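PDB 6LPH: suppressor of fused homolog, which probably binds transcription factors and their nuclear localization sequences and sequesters them, this chain being its N-terminal part. Local coordinates for residues 27-32 against 58-63; 69-74 against 105-110; 78-83 against 101-106. One frame throughout, in Å; residues are numbered along the deposited sequence.

Contact 1: 27-32 against 58-63; sequences QVYPNQ and YNYPGD
The type I beta turn Y29 to Q32, which follows helix 16-28, is set against the end of strand 54-60 by a tyrosine stack and a side-chain amide. The rings of Y29 and Y58 form an offset stack, with centroids 4.1 Å apart and planes only 5° from parallel. Y58 CG lies over the middle of the Y29 ring, and Y58 CB adds a CH-pi contact to the same face. In Y29 CG is anti to the carbonyl carbon (chi1 -77°), as it is in Y58, which lets the two rings lie face over face. Strand 54-60 pairs antiparallel with strand 71-77 in the mixed central sheet, and Y29 OH reaches over to hydrogen-bond H73 of that neighbouring strand. Replacing Y29 by an alanine would probably leave one face of the Y58 ring without its stacking partner and H73 without its hydroxyl mate. Q32, extended beyond CG, uses both ends of its amide on the backbone of N59: N59 N donates to a lone pair of Q32 OE1, in the carbonyl plane, at 3.1 Å, while Q32 NE2 donates to N59 O at 2.7 Å, with the acceptor almost in the amide plane. Two bonds to one residue fix the rotation of this amide, which stands 70° from the Y58 ring. At the other end of that ring, water 1 links Y58 OH, 2.6 Å away, to Q32 O, to which it donates. Y60 CD2 packs against Y29 CE2 at 4.0 Å, their side chains crossing at about a right angle.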
loop_
_atom_site.group_PDB
_atom_site.type_symbol
_atom_site.label_atom_id
_atom_site.label_comp_id
_atom_site.label_asym_id
_atom_site.label_seq_id
_atom_site.Cartn_x
_atom_site.Cartn_y
_atom_site.Cartn_z
ATOM N N GLN A 27 6.825 -15.279 -7.366
ATOM C CA GLN A 27 7.328 -15.167 -8.736
ATOM C C GLN A 27 7.956 -13.805 -8.952
ATOM O O GLN A 27 8.913 -13.651 -9.717
ATOM C CB GLN A 27 6.175 -15.293 -9.723
ATOM C CG GLN A 27 5.491 -16.648 -9.712
ATOM C CD GLN A 27 6.193 -17.683 -10.561
ATOM O OE1 GLN A 27 5.564 -18.306 -11.411
ATOM N NE2 GLN A 27 7.480 -17.881 -10.342
ATOM N N VAL A 28 7.385 -12.809 -8.292
ATOM C CA VAL A 28 7.832 -11.445 -8.450
ATOM C C VAL A 28 9.069 -11.215 -7.556
ATOM O O VAL A 28 9.984 -10.478 -7.911
ATOM C CB VAL A 28 6.671 -10.461 -8.126
ATOM C CG1 VAL A 28 7.161 -9.007 -8.006
ATOM C CG2 VAL A 28 5.612 -10.533 -9.205
ATOM N N TYR A 29 9.110 -11.877 -6.411
ATOM C CA TYR A 29 10.215 -11.698 -5.459
ATOM C C TYR A 29 10.824 -13.052 -5.134
ATOM O O TYR A 29 10.735 -13.498 -3.982
ATOM C CB TYR A 29 9.693 -11.065 -4.162
ATOM C CG TYR A 29 9.427 -9.562 -4.227
ATOM C CD1 TYR A 29 8.104 -9.061 -4.245
ATOM C CD2 TYR A 29 10.481 -8.650 -4.235
ATOM C CE1 TYR A 29 7.867 -7.703 -4.295
ATOM C CE2 TYR A 29 10.257 -7.284 -4.293
ATOM C CZ TYR A 29 8.943 -6.817 -4.318
ATOM O OH TYR A 29 8.688 -5.464 -4.369
ATOM N N PRO A 30 11.432 -13.728 -6.137
ATOM C CA PRO A 30 11.990 -15.070 -5.890
ATOM C C PRO A 30 13.105 -15.062 -4.836
ATOM O O PRO A 30 13.291 -16.050 -4.118
ATOM C CB PRO A 30 12.550 -15.483 -7.257
ATOM C CG PRO A 30 12.731 -14.203 -8.019
ATOM C CD PRO A 30 11.660 -13.278 -7.524
ATOM N N ASN A 31 13.804 -13.943 -4.700
ATOM C CA ASN A 31 14.894 -13.860 -3.702
ATOM C C ASN A 31 14.506 -13.331 -2.329
ATOM O O ASN A 31 15.372 -13.103 -1.478
ATOM C CB ASN A 31 16.080 -13.108 -4.285
ATOM C CG ASN A 31 16.519 -13.704 -5.590
ATOM O OD1 ASN A 31 16.760 -14.904 -5.665
ATOM N ND2 ASN A 31 16.565 -12.897 -6.635
ATOM N N GLN A 32 13.204 -13.148 -2.117
ATOM C CA GLN A 32 12.647 -12.863 -0.798
ATOM C C GLN A 32 11.520 -13.842 -0.475
ATOM O O GLN A 32 10.343 -13.447 -0.422
ATOM C CB GLN A 32 12.169 -11.394 -0.707
ATOM C CG GLN A 32 13.321 -10.408 -0.666
ATOM C CD GLN A 32 12.887 -8.952 -0.679
ATOM O OE1 GLN A 32 12.406 -8.449 0.318
ATOM N NE2 GLN A 32 13.069 -8.268 -1.816
ATOM N N TYR A 58 8.242 -5.869 1.474
ATOM C CA TYR A 58 9.407 -6.283 0.707
ATOM C C TYR A 58 10.344 -5.102 0.494
ATOM O O TYR A 58 9.904 -3.962 0.465
ATOM C CB TYR A 58 8.976 -6.803 -0.679
ATOM C CG TYR A 58 8.286 -8.141 -0.672
ATOM C CD1 TYR A 58 6.876 -8.235 -0.603
ATOM C CD2 TYR A 58 9.030 -9.322 -0.732
ATOM C CE1 TYR A 58 6.237 -9.470 -0.591
ATOM C CE2 TYR A 58 8.398 -10.568 -0.760
ATOM C CZ TYR A 58 7.016 -10.641 -0.691
ATOM O OH TYR A 58 6.412 -11.880 -0.687
ATOM N N ASN A 59 11.630 -5.400 0.331
ATOM C CA ASN A 59 12.588 -4.419 -0.156
ATOM C C ASN A 59 12.660 -4.508 -1.653
ATOM O O ASN A 59 12.792 -5.612 -2.200
ATOM C CB ASN A 59 13.998 -4.697 0.390
ATOM C CG ASN A 59 15.004 -3.643 -0.059
ATOM O OD1 ASN A 59 14.897 -2.495 0.330
ATOM N ND2 ASN A 59 15.962 -4.025 -0.888
ATOM N N TYR A 60 12.585 -3.363 -2.323
ATOM C CA TYR A 60 12.837 -3.330 -3.764
ATOM C C TYR A 60 14.086 -2.478 -4.037
ATOM O O TYR A 60 14.061 -1.273 -3.792
ATOM C CB TYR A 60 11.624 -2.803 -4.568
ATOM C CG TYR A 60 11.863 -3.027 -6.046
ATOM C CD1 TYR A 60 12.303 -1.987 -6.873
ATOM C CD2 TYR A 60 11.703 -4.321 -6.614
ATOM C CE1 TYR A 60 12.578 -2.228 -8.245
ATOM C CE2 TYR A 60 11.982 -4.560 -7.959
ATOM C CZ TYR A 60 12.418 -3.518 -8.768
ATOM O OH TYR A 60 12.689 -3.759 -10.111
ATOM N N PRO A 61 15.181 -3.097 -4.550
ATOM C CA PRO A 61 16.426 -2.353 -4.743
ATOM C C PRO A 61 16.335 -1.191 -5.735
ATOM O O PRO A 61 17.141 -0.250 -5.652
ATOM C CB PRO A 61 17.409 -3.440 -5.273
ATOM C CG PRO A 61 16.858 -4.735 -4.764
ATOM C CD PRO A 61 15.351 -4.535 -4.862
ATOM N N GLY A 62 15.400 -1.257 -6.682
ATOM C CA GLY A 62 15.264 -0.185 -7.669
ATOM C C GLY A 62 15.472 -0.713 -9.076
ATOM O O GLY A 62 15.657 -1.928 -9.274
ATOM N N ASP A 63 15.448 0.204 -10.039
ATOM C CA ASP A 63 15.660 -0.111 -11.449
ATOM C C ASP A 63 16.017 1.207 -12.134
ATOM O O ASP A 63 15.191 2.104 -12.240
ATOM C CB ASP A 63 14.390 -0.751 -12.042
ATOM C CG ASP A 63 14.489 -1.010 -13.527
ATOM O OD1 ASP A 63 13.824 -1.948 -13.988
ATOM O OD2 ASP A 63 15.203 -0.287 -14.245
HETATM O O HOH W 1 7.941 -13.838 -1.515
#

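Contact 2: 69-74 against 105-110; sequences PPHWHY and TFRLAK
R107 NH1 donates to H71 NE2 at 2.9 Å; NH1 lies nearly in the imidazole plane of H71, and NE2 nearly in the guanidinium plane, although the two planes stand 78° apart. Across its ring, H71 ND1 donates almost straight (175°) to P69 O at 2.8 Å, so both ring nitrogens are engaged and the imidazole is held against turning. The extended R107 chain also lays its guanidinium flat on H73, with centres 3.6 Å apart and planes 25° from parallel. D178 forms a salt bridge with R107 NH2 and hydrogen-bonds H73 NE2, probably offsetting the arginine's charge in this buried layer; Q195 accepts from R107 NE.

On the face carrying W72, Y74, F106 and L108, the K110 side chain crosses that of W72 at about a right angle. Its CE is 4.0 Å from the centroid of the six-membered ring, a CH-pi contact, and NZ makes a cation-pi contact 4.5 Å from that centroid and also probably hydrogen-bonds N59 OD1. Y74 and F106 lie side by side, with Y74 CD1 4.0 Å from F106 CD2; Y74 CE1 rests on L108 CB.

Beneath the side chains, W72 pairs with L108 and Y74 with F106 through two backbone bonds each. These hydrogen-bonded pairs alternate with the non-hydrogen-bonded pairs H71-A109 and H73-R107, the ladder of antiparallel neighbours, here strands 71-77 and 97-109 of the mixed central sheet.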
loop_
_atom_site.group_PDB
_atom_site.type_symbol
_atom_site.label_atom_id
_atom_site.label_comp_id
_atom_site.label_asym_id
_atom_site.label_seq_id
_atom_site.Cartn_x
_atom_site.Cartn_y
_atom_site.Cartn_z
ATOM N N PRO A 69 13.367 4.156 -7.696
ATOM C CA PRO A 69 14.339 4.292 -6.626
ATOM C C PRO A 69 14.186 3.096 -5.663
ATOM O O PRO A 69 13.177 2.362 -5.722
ATOM C CB PRO A 69 13.872 5.584 -5.928
ATOM C CG PRO A 69 12.370 5.449 -5.984
ATOM C CD PRO A 69 12.118 4.892 -7.383
ATOM N N PRO A 70 15.177 2.886 -4.792
ATOM C CA PRO A 70 14.998 1.853 -3.765
ATOM C C PRO A 70 13.842 2.226 -2.864
ATOM O O PRO A 70 13.666 3.418 -2.531
ATOM C CB PRO A 70 16.302 1.879 -2.961
ATOM C CG PRO A 70 17.144 2.960 -3.543
ATOM C CD PRO A 70 16.485 3.579 -4.722
ATOM N N HIS A 71 13.049 1.224 -2.482
ATOM C CA HIS A 71 11.864 1.499 -1.694
ATOM C C HIS A 71 11.366 0.270 -0.981
ATOM O O HIS A 71 11.850 -0.857 -1.213
ATOM C CB HIS A 71 10.782 2.129 -2.569
ATOM C CG HIS A 71 10.221 1.207 -3.651
ATOM N ND1 HIS A 71 10.768 1.109 -4.896
ATOM C CD2 HIS A 71 9.088 0.410 -3.662
ATOM C CE1 HIS A 71 10.036 0.261 -5.644
ATOM N NE2 HIS A 71 9.017 -0.185 -4.883
ATOM N N TRP A 72 10.403 0.502 -0.089
ATOM C CA TRP A 72 9.696 -0.544 0.615
ATOM C C TRP A 72 8.373 -0.797 -0.071
ATOM O O TRP A 72 7.671 0.160 -0.403
ATOM C CB TRP A 72 9.428 -0.054 2.016
ATOM C CG TRP A 72 10.664 0.345 2.794
ATOM C CD1 TRP A 72 11.006 1.613 3.274
ATOM C CD2 TRP A 72 11.732 -0.528 3.236
ATOM N NE1 TRP A 72 12.200 1.571 3.987
ATOM C CE2 TRP A 72 12.686 0.319 3.992
ATOM C CE3 TRP A 72 12.001 -1.872 3.098
ATOM C CZ2 TRP A 72 13.836 -0.198 4.546
ATOM C CZ3 TRP A 72 13.186 -2.376 3.671
ATOM C CH2 TRP A 72 14.058 -1.563 4.379
ATOM N N HIS A 73 8.005 -2.064 -0.294
ATOM C CA HIS A 73 6.756 -2.413 -1.039
ATOM C C HIS A 73 5.838 -3.188 -0.092
ATOM O O HIS A 73 6.242 -4.240 0.463
ATOM C CB HIS A 73 7.132 -3.238 -2.246
ATOM C CG HIS A 73 5.994 -3.559 -3.198
ATOM N ND1 HIS A 73 6.097 -4.559 -4.109
ATOM C CD2 HIS A 73 4.734 -2.989 -3.386
ATOM C CE1 HIS A 73 4.969 -4.632 -4.855
ATOM N NE2 HIS A 73 4.135 -3.665 -4.439
ATOM N N TYR A 74 4.650 -2.640 0.156
ATOM C CA TYR A 74 3.690 -3.236 1.084
ATOM C C TYR A 74 2.536 -3.864 0.313
ATOM O O TYR A 74 2.053 -3.252 -0.633
ATOM C CB TYR A 74 3.104 -2.141 1.967
ATOM C CG TYR A 74 4.202 -1.480 2.790
ATOM C CD1 TYR A 74 4.996 -0.471 2.247
ATOM C CD2 TYR A 74 4.475 -1.921 4.077
ATOM C CE1 TYR A 74 6.016 0.155 3.033
ATOM C CE2 TYR A 74 5.482 -1.291 4.877
ATOM C CZ TYR A 74 6.258 -0.274 4.311
ATOM O OH TYR A 74 7.273 0.324 5.033
ATOM N N THR A 105 -1.681 -2.064 -2.391
ATOM C CA THR A 105 -0.225 -1.996 -2.306
ATOM C C THR A 105 0.263 -0.554 -2.048
ATOM O O THR A 105 -0.496 0.416 -2.217
ATOM C CB THR A 105 0.501 -2.616 -3.517
ATOM O OG1 THR A 105 0.481 -1.704 -4.610
ATOM C CG2 THR A 105 -0.169 -3.967 -3.974
ATOM N N PHE A 106 1.516 -0.419 -1.632
ATOM C CA PHE A 106 2.054 0.919 -1.376
ATOM C C PHE A 106 3.569 0.840 -1.576
ATOM O O PHE A 106 4.190 -0.174 -1.233
ATOM C CB PHE A 106 1.670 1.341 0.034
ATOM C CG PHE A 106 2.180 2.718 0.460
ATOM C CD1 PHE A 106 1.828 3.880 -0.254
ATOM C CD2 PHE A 106 2.944 2.854 1.613
ATOM C CE1 PHE A 106 2.239 5.145 0.150
ATOM C CE2 PHE A 106 3.357 4.143 2.055
ATOM C CZ PHE A 106 3.019 5.279 1.308
ATOM N N ARG A 107 4.134 1.854 -2.227
ATOM C CA ARG A 107 5.593 1.909 -2.436
ATOM C C ARG A 107 6.151 3.118 -1.719
ATOM O O ARG A 107 5.777 4.276 -1.999
ATOM C CB ARG A 107 5.955 1.933 -3.903
ATOM C CG ARG A 107 5.518 0.623 -4.618
ATOM C CD ARG A 107 5.897 0.630 -6.079
ATOM N NE ARG A 107 5.347 -0.548 -6.766
ATOM C CZ ARG A 107 5.939 -1.748 -6.793
ATOM N NH1 ARG A 107 7.145 -1.928 -6.199
ATOM N NH2 ARG A 107 5.368 -2.765 -7.456
ATOM N N LEU A 108 7.047 2.859 -0.795
ATOM C CA LEU A 108 7.528 3.947 0.073
ATOM C C LEU A 108 9.044 4.190 -0.067
ATOM O O LEU A 108 9.853 3.309 0.235
ATOM C CB LEU A 108 7.128 3.654 1.510
ATOM C CG LEU A 108 7.755 4.595 2.574
ATOM C CD1 LEU A 108 7.248 6.018 2.409
ATOM C CD2 LEU A 108 7.455 4.060 3.979
ATOM N N ALA A 109 9.417 5.389 -0.521
ATOM C CA ALA A 109 10.821 5.730 -0.768
ATOM C C ALA A 109 11.617 5.664 0.528
ATOM O O ALA A 109 11.146 6.090 1.589
ATOM C CB ALA A 109 10.943 7.122 -1.410
ATOM N N LYS A 110 12.807 5.077 0.447
ATOM C CA LYS A 110 13.697 5.036 1.584
ATOM C C LYS A 110 14.170 6.444 1.793
ATOM O O LYS A 110 14.407 7.175 0.830
ATOM C CB LYS A 110 14.888 4.090 1.341
ATOM C CG LYS A 110 14.454 2.634 1.156
ATOM C CD LYS A 110 15.623 1.690 1.313
ATOM C CE LYS A 110 15.207 0.294 0.879
ATOM N NZ LYS A 110 16.362 -0.650 0.873
HETATM O O HOH W 2 14.561 5.876 -2.088
#

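Contact 3: 78-83 against 101-106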
loop_
_atom_site.group_PDB
_atom_site.type_symbol
_atom_site.label_atom_id
_atom_site.label_comp_id
_atom_site.label_asym_id
_atom_site.label_seq_id
_atom_site.Cartn_x
_atom_site.Cartn_y
_atom_site.Cartn_z
ATOM N N GLY A 78 -6.664 -9.456 2.651
ATOM C CA GLY A 78 -7.932 -9.431 3.359
ATOM C C GLY A 78 -9.079 -8.757 2.636
ATOM O O GLY A 78 -10.223 -9.061 2.942
ATOM N N LEU A 79 -8.789 -7.823 1.716
ATOM C CA LEU A 79 -9.845 -7.164 0.909
ATOM C C LEU A 79 -10.371 -8.109 -0.170
ATOM O O LEU A 79 -11.538 -8.015 -0.572
ATOM C CB LEU A 79 -9.347 -5.828 0.290
ATOM C CG LEU A 79 -9.072 -4.755 1.373
ATOM C CD1 LEU A 79 -8.236 -3.635 0.811
ATOM C CD2 LEU A 79 -10.406 -4.179 1.762
ATOM N N SER A 80 -9.511 -9.011 -0.621
ATOM C CA SER A 80 -9.944 -10.101 -1.514
ATOM C C SER A 80 -10.371 -11.318 -0.671
ATOM O O SER A 80 -10.228 -11.314 0.566
ATOM C CB SER A 80 -8.824 -10.463 -2.486
ATOM O OG SER A 80 -7.753 -11.082 -1.795
ATOM N N ASP A 81 -10.919 -12.341 -1.326
ATOM C CA ASP A 81 -11.419 -13.501 -0.601
ATOM C C ASP A 81 -10.283 -14.507 -0.401
ATOM O O ASP A 81 -10.044 -15.361 -1.265
ATOM C CB ASP A 81 -12.601 -14.138 -1.353
ATOM C CG ASP A 81 -13.182 -15.341 -0.629
ATOM O OD1 ASP A 81 -14.087 -15.994 -1.190
ATOM O OD2 ASP A 81 -12.726 -15.659 0.490
ATOM N N LEU A 82 -9.585 -14.391 0.732
ATOM C CA LEU A 82 -8.468 -15.286 1.064
ATOM C C LEU A 82 -8.893 -16.749 1.263
ATOM O O LEU A 82 -8.111 -17.667 1.034
ATOM C CB LEU A 82 -7.807 -14.806 2.363
ATOM C CG LEU A 82 -7.240 -13.363 2.355
ATOM C CD1 LEU A 82 -6.580 -13.000 3.713
ATOM C CD2 LEU A 82 -6.265 -13.174 1.186
ATOM N N HIS A 83 -10.118 -16.967 1.727
ATOM C CA HIS A 83 -10.478 -18.278 2.266
ATOM C C HIS A 83 -11.459 -19.066 1.461
ATOM O O HIS A 83 -11.397 -20.271 1.472
ATOM C CB HIS A 83 -10.981 -18.136 3.688
ATOM C CG HIS A 83 -10.006 -17.449 4.595
ATOM N ND1 HIS A 83 -8.994 -18.104 5.195
ATOM C CD2 HIS A 83 -9.934 -16.129 5.023
ATOM C CE1 HIS A 83 -8.293 -17.240 5.965
ATOM N NE2 HIS A 83 -8.865 -16.029 5.850
ATOM N N GLY A 101 -12.383 -7.657 -4.643
ATOM C CA GLY A 101 -11.834 -7.756 -6.004
ATOM C C GLY A 101 -10.478 -7.083 -6.160
ATOM O O GLY A 101 -9.955 -6.940 -7.287
ATOM N N PHE A 102 -9.903 -6.673 -5.029
ATOM C CA PHE A 102 -8.587 -6.065 -5.049
ATOM C C PHE A 102 -7.855 -6.232 -3.710
ATOM O O PHE A 102 -8.485 -6.615 -2.708
ATOM C CB PHE A 102 -8.700 -4.571 -5.425
ATOM C CG PHE A 102 -9.321 -3.721 -4.347
ATOM C CD1 PHE A 102 -8.528 -3.048 -3.430
ATOM C CD2 PHE A 102 -10.703 -3.618 -4.245
ATOM C CE1 PHE A 102 -9.099 -2.262 -2.441
ATOM C CE2 PHE A 102 -11.273 -2.851 -3.249
ATOM C CZ PHE A 102 -10.475 -2.178 -2.349
ATOM N N GLU A 103 -6.533 -6.008 -3.723
ATOM C CA GLU A 103 -5.770 -5.766 -2.501
ATOM C C GLU A 103 -5.037 -4.456 -2.673
ATOM O O GLU A 103 -4.859 -3.975 -3.800
ATOM C CB GLU A 103 -4.770 -6.902 -2.153
ATOM C CG GLU A 103 -5.448 -8.261 -1.824
ATOM C CD GLU A 103 -6.156 -8.322 -0.475
ATOM O OE1 GLU A 103 -6.137 -7.329 0.333
ATOM O OE2 GLU A 103 -6.710 -9.413 -0.192
ATOM N N LEU A 104 -4.624 -3.882 -1.536
ATOM C CA LEU A 104 -3.889 -2.642 -1.533
ATOM C C LEU A 104 -2.377 -2.881 -1.596
ATOM O O LEU A 104 -1.857 -3.801 -0.927
ATOM C CB LEU A 104 -4.170 -1.887 -0.236
ATOM C CG LEU A 104 -5.647 -1.462 -0.063
ATOM C CD1 LEU A 104 -5.888 -0.916 1.338
ATOM C CD2 LEU A 104 -6.041 -0.426 -1.122
ATOM N N THR A 105 -1.681 -2.064 -2.391
ATOM C CA THR A 105 -0.225 -1.996 -2.306
ATOM C C THR A 105 0.263 -0.554 -2.048
ATOM O O THR A 105 -0.496 0.416 -2.217
ATOM C CB THR A 105 0.501 -2.616 -3.517
ATOM O OG1 THR A 105 0.481 -1.704 -4.610
ATOM C CG2 THR A 105 -0.169 -3.967 -3.974
ATOM N N PHE A 106 1.516 -0.419 -1.632
ATOM C CA PHE A 106 2.054 0.919 -1.376
ATOM C C PHE A 106 3.569 0.840 -1.576
ATOM O O PHE A 106 4.190 -0.174 -1.233
ATOM C CB PHE A 106 1.670 1.341 0.034
ATOM C CG PHE A 106 2.180 2.718 0.460
ATOM C CD1 PHE A 106 1.828 3.880 -0.254
ATOM C CD2 PHE A 106 2.944 2.854 1.613
ATOM C CE1 PHE A 106 2.239 5.145 0.150
ATOM C CE2 PHE A 106 3.357 4.143 2.055
ATOM C CZ PHE A 106 3.019 5.279 1.308
#
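L79 and E103 bury the most surface here, joined by S80, where the loop leaving strand 71-77 folds back on strand 97-109 of the central sheet. The carboxylate of E103 gathers three successive backbone N-H groups, an arrangement in which a strand side chain binds irregular loop backbone. G78 N donates to E103 OE2 at 2.8 Å, nearly straight (178°), and L79 N to E103 OE1 at 3.0 Å; both come on the syn side but tilted out of the carboxylate plane, whereas S80 N approaches OE2 from above it. The E103 chain is bent at chi2 (-73°), which brings the carboxylate to the backbone of the loop. At the backbone angles of G78 a side chain would collide with the preceding carbonyl oxygen. S76 OG adds a further hydrogen bond to E103 OE1, so both oxygens are held; this many donors would probably stabilise the ionised form of the buried acid.

L79 supplies the apolar side of the contact. Its CB stands over one face of the F102 ring and lies 3.2 Å from F102 O, while CD1 touches the ring, 3.6 Å from F102 CE1. The same methyl sits tightly against L104 CG, at 3.5 Å. Helix 131-146 borders this cluster through F144 on L79 and I139 on L104. S80 donates from OG to the anti side of E103 OE2, 22° out of the carboxylate plane, at 2.5 Å.

In the fold
All three contacts reach the same mixed sheet, in which strands 54-60, 71-77 and 97-109 lie side by side. Contacts 1 and 2 have centres 11 Å apart and touch directly: Y29 OH lies 2.8 Å from H73 ND1, a probable hydrogen bond, N59 OD1 and K110 NZ lie only 2.4 Å apart, a probable hydrogen bond whose shortness makes the exact distance doubtful, and P61 O packs on P70 CB. Contacts 2 and 3 share T105 and F106 on strand 97-109, yet their centres are 18 Å apart, because they use successive parts of that strand. Contact 1 does not touch contact 3; their centres are 20 Å apart and their nearest atoms about 7 Å.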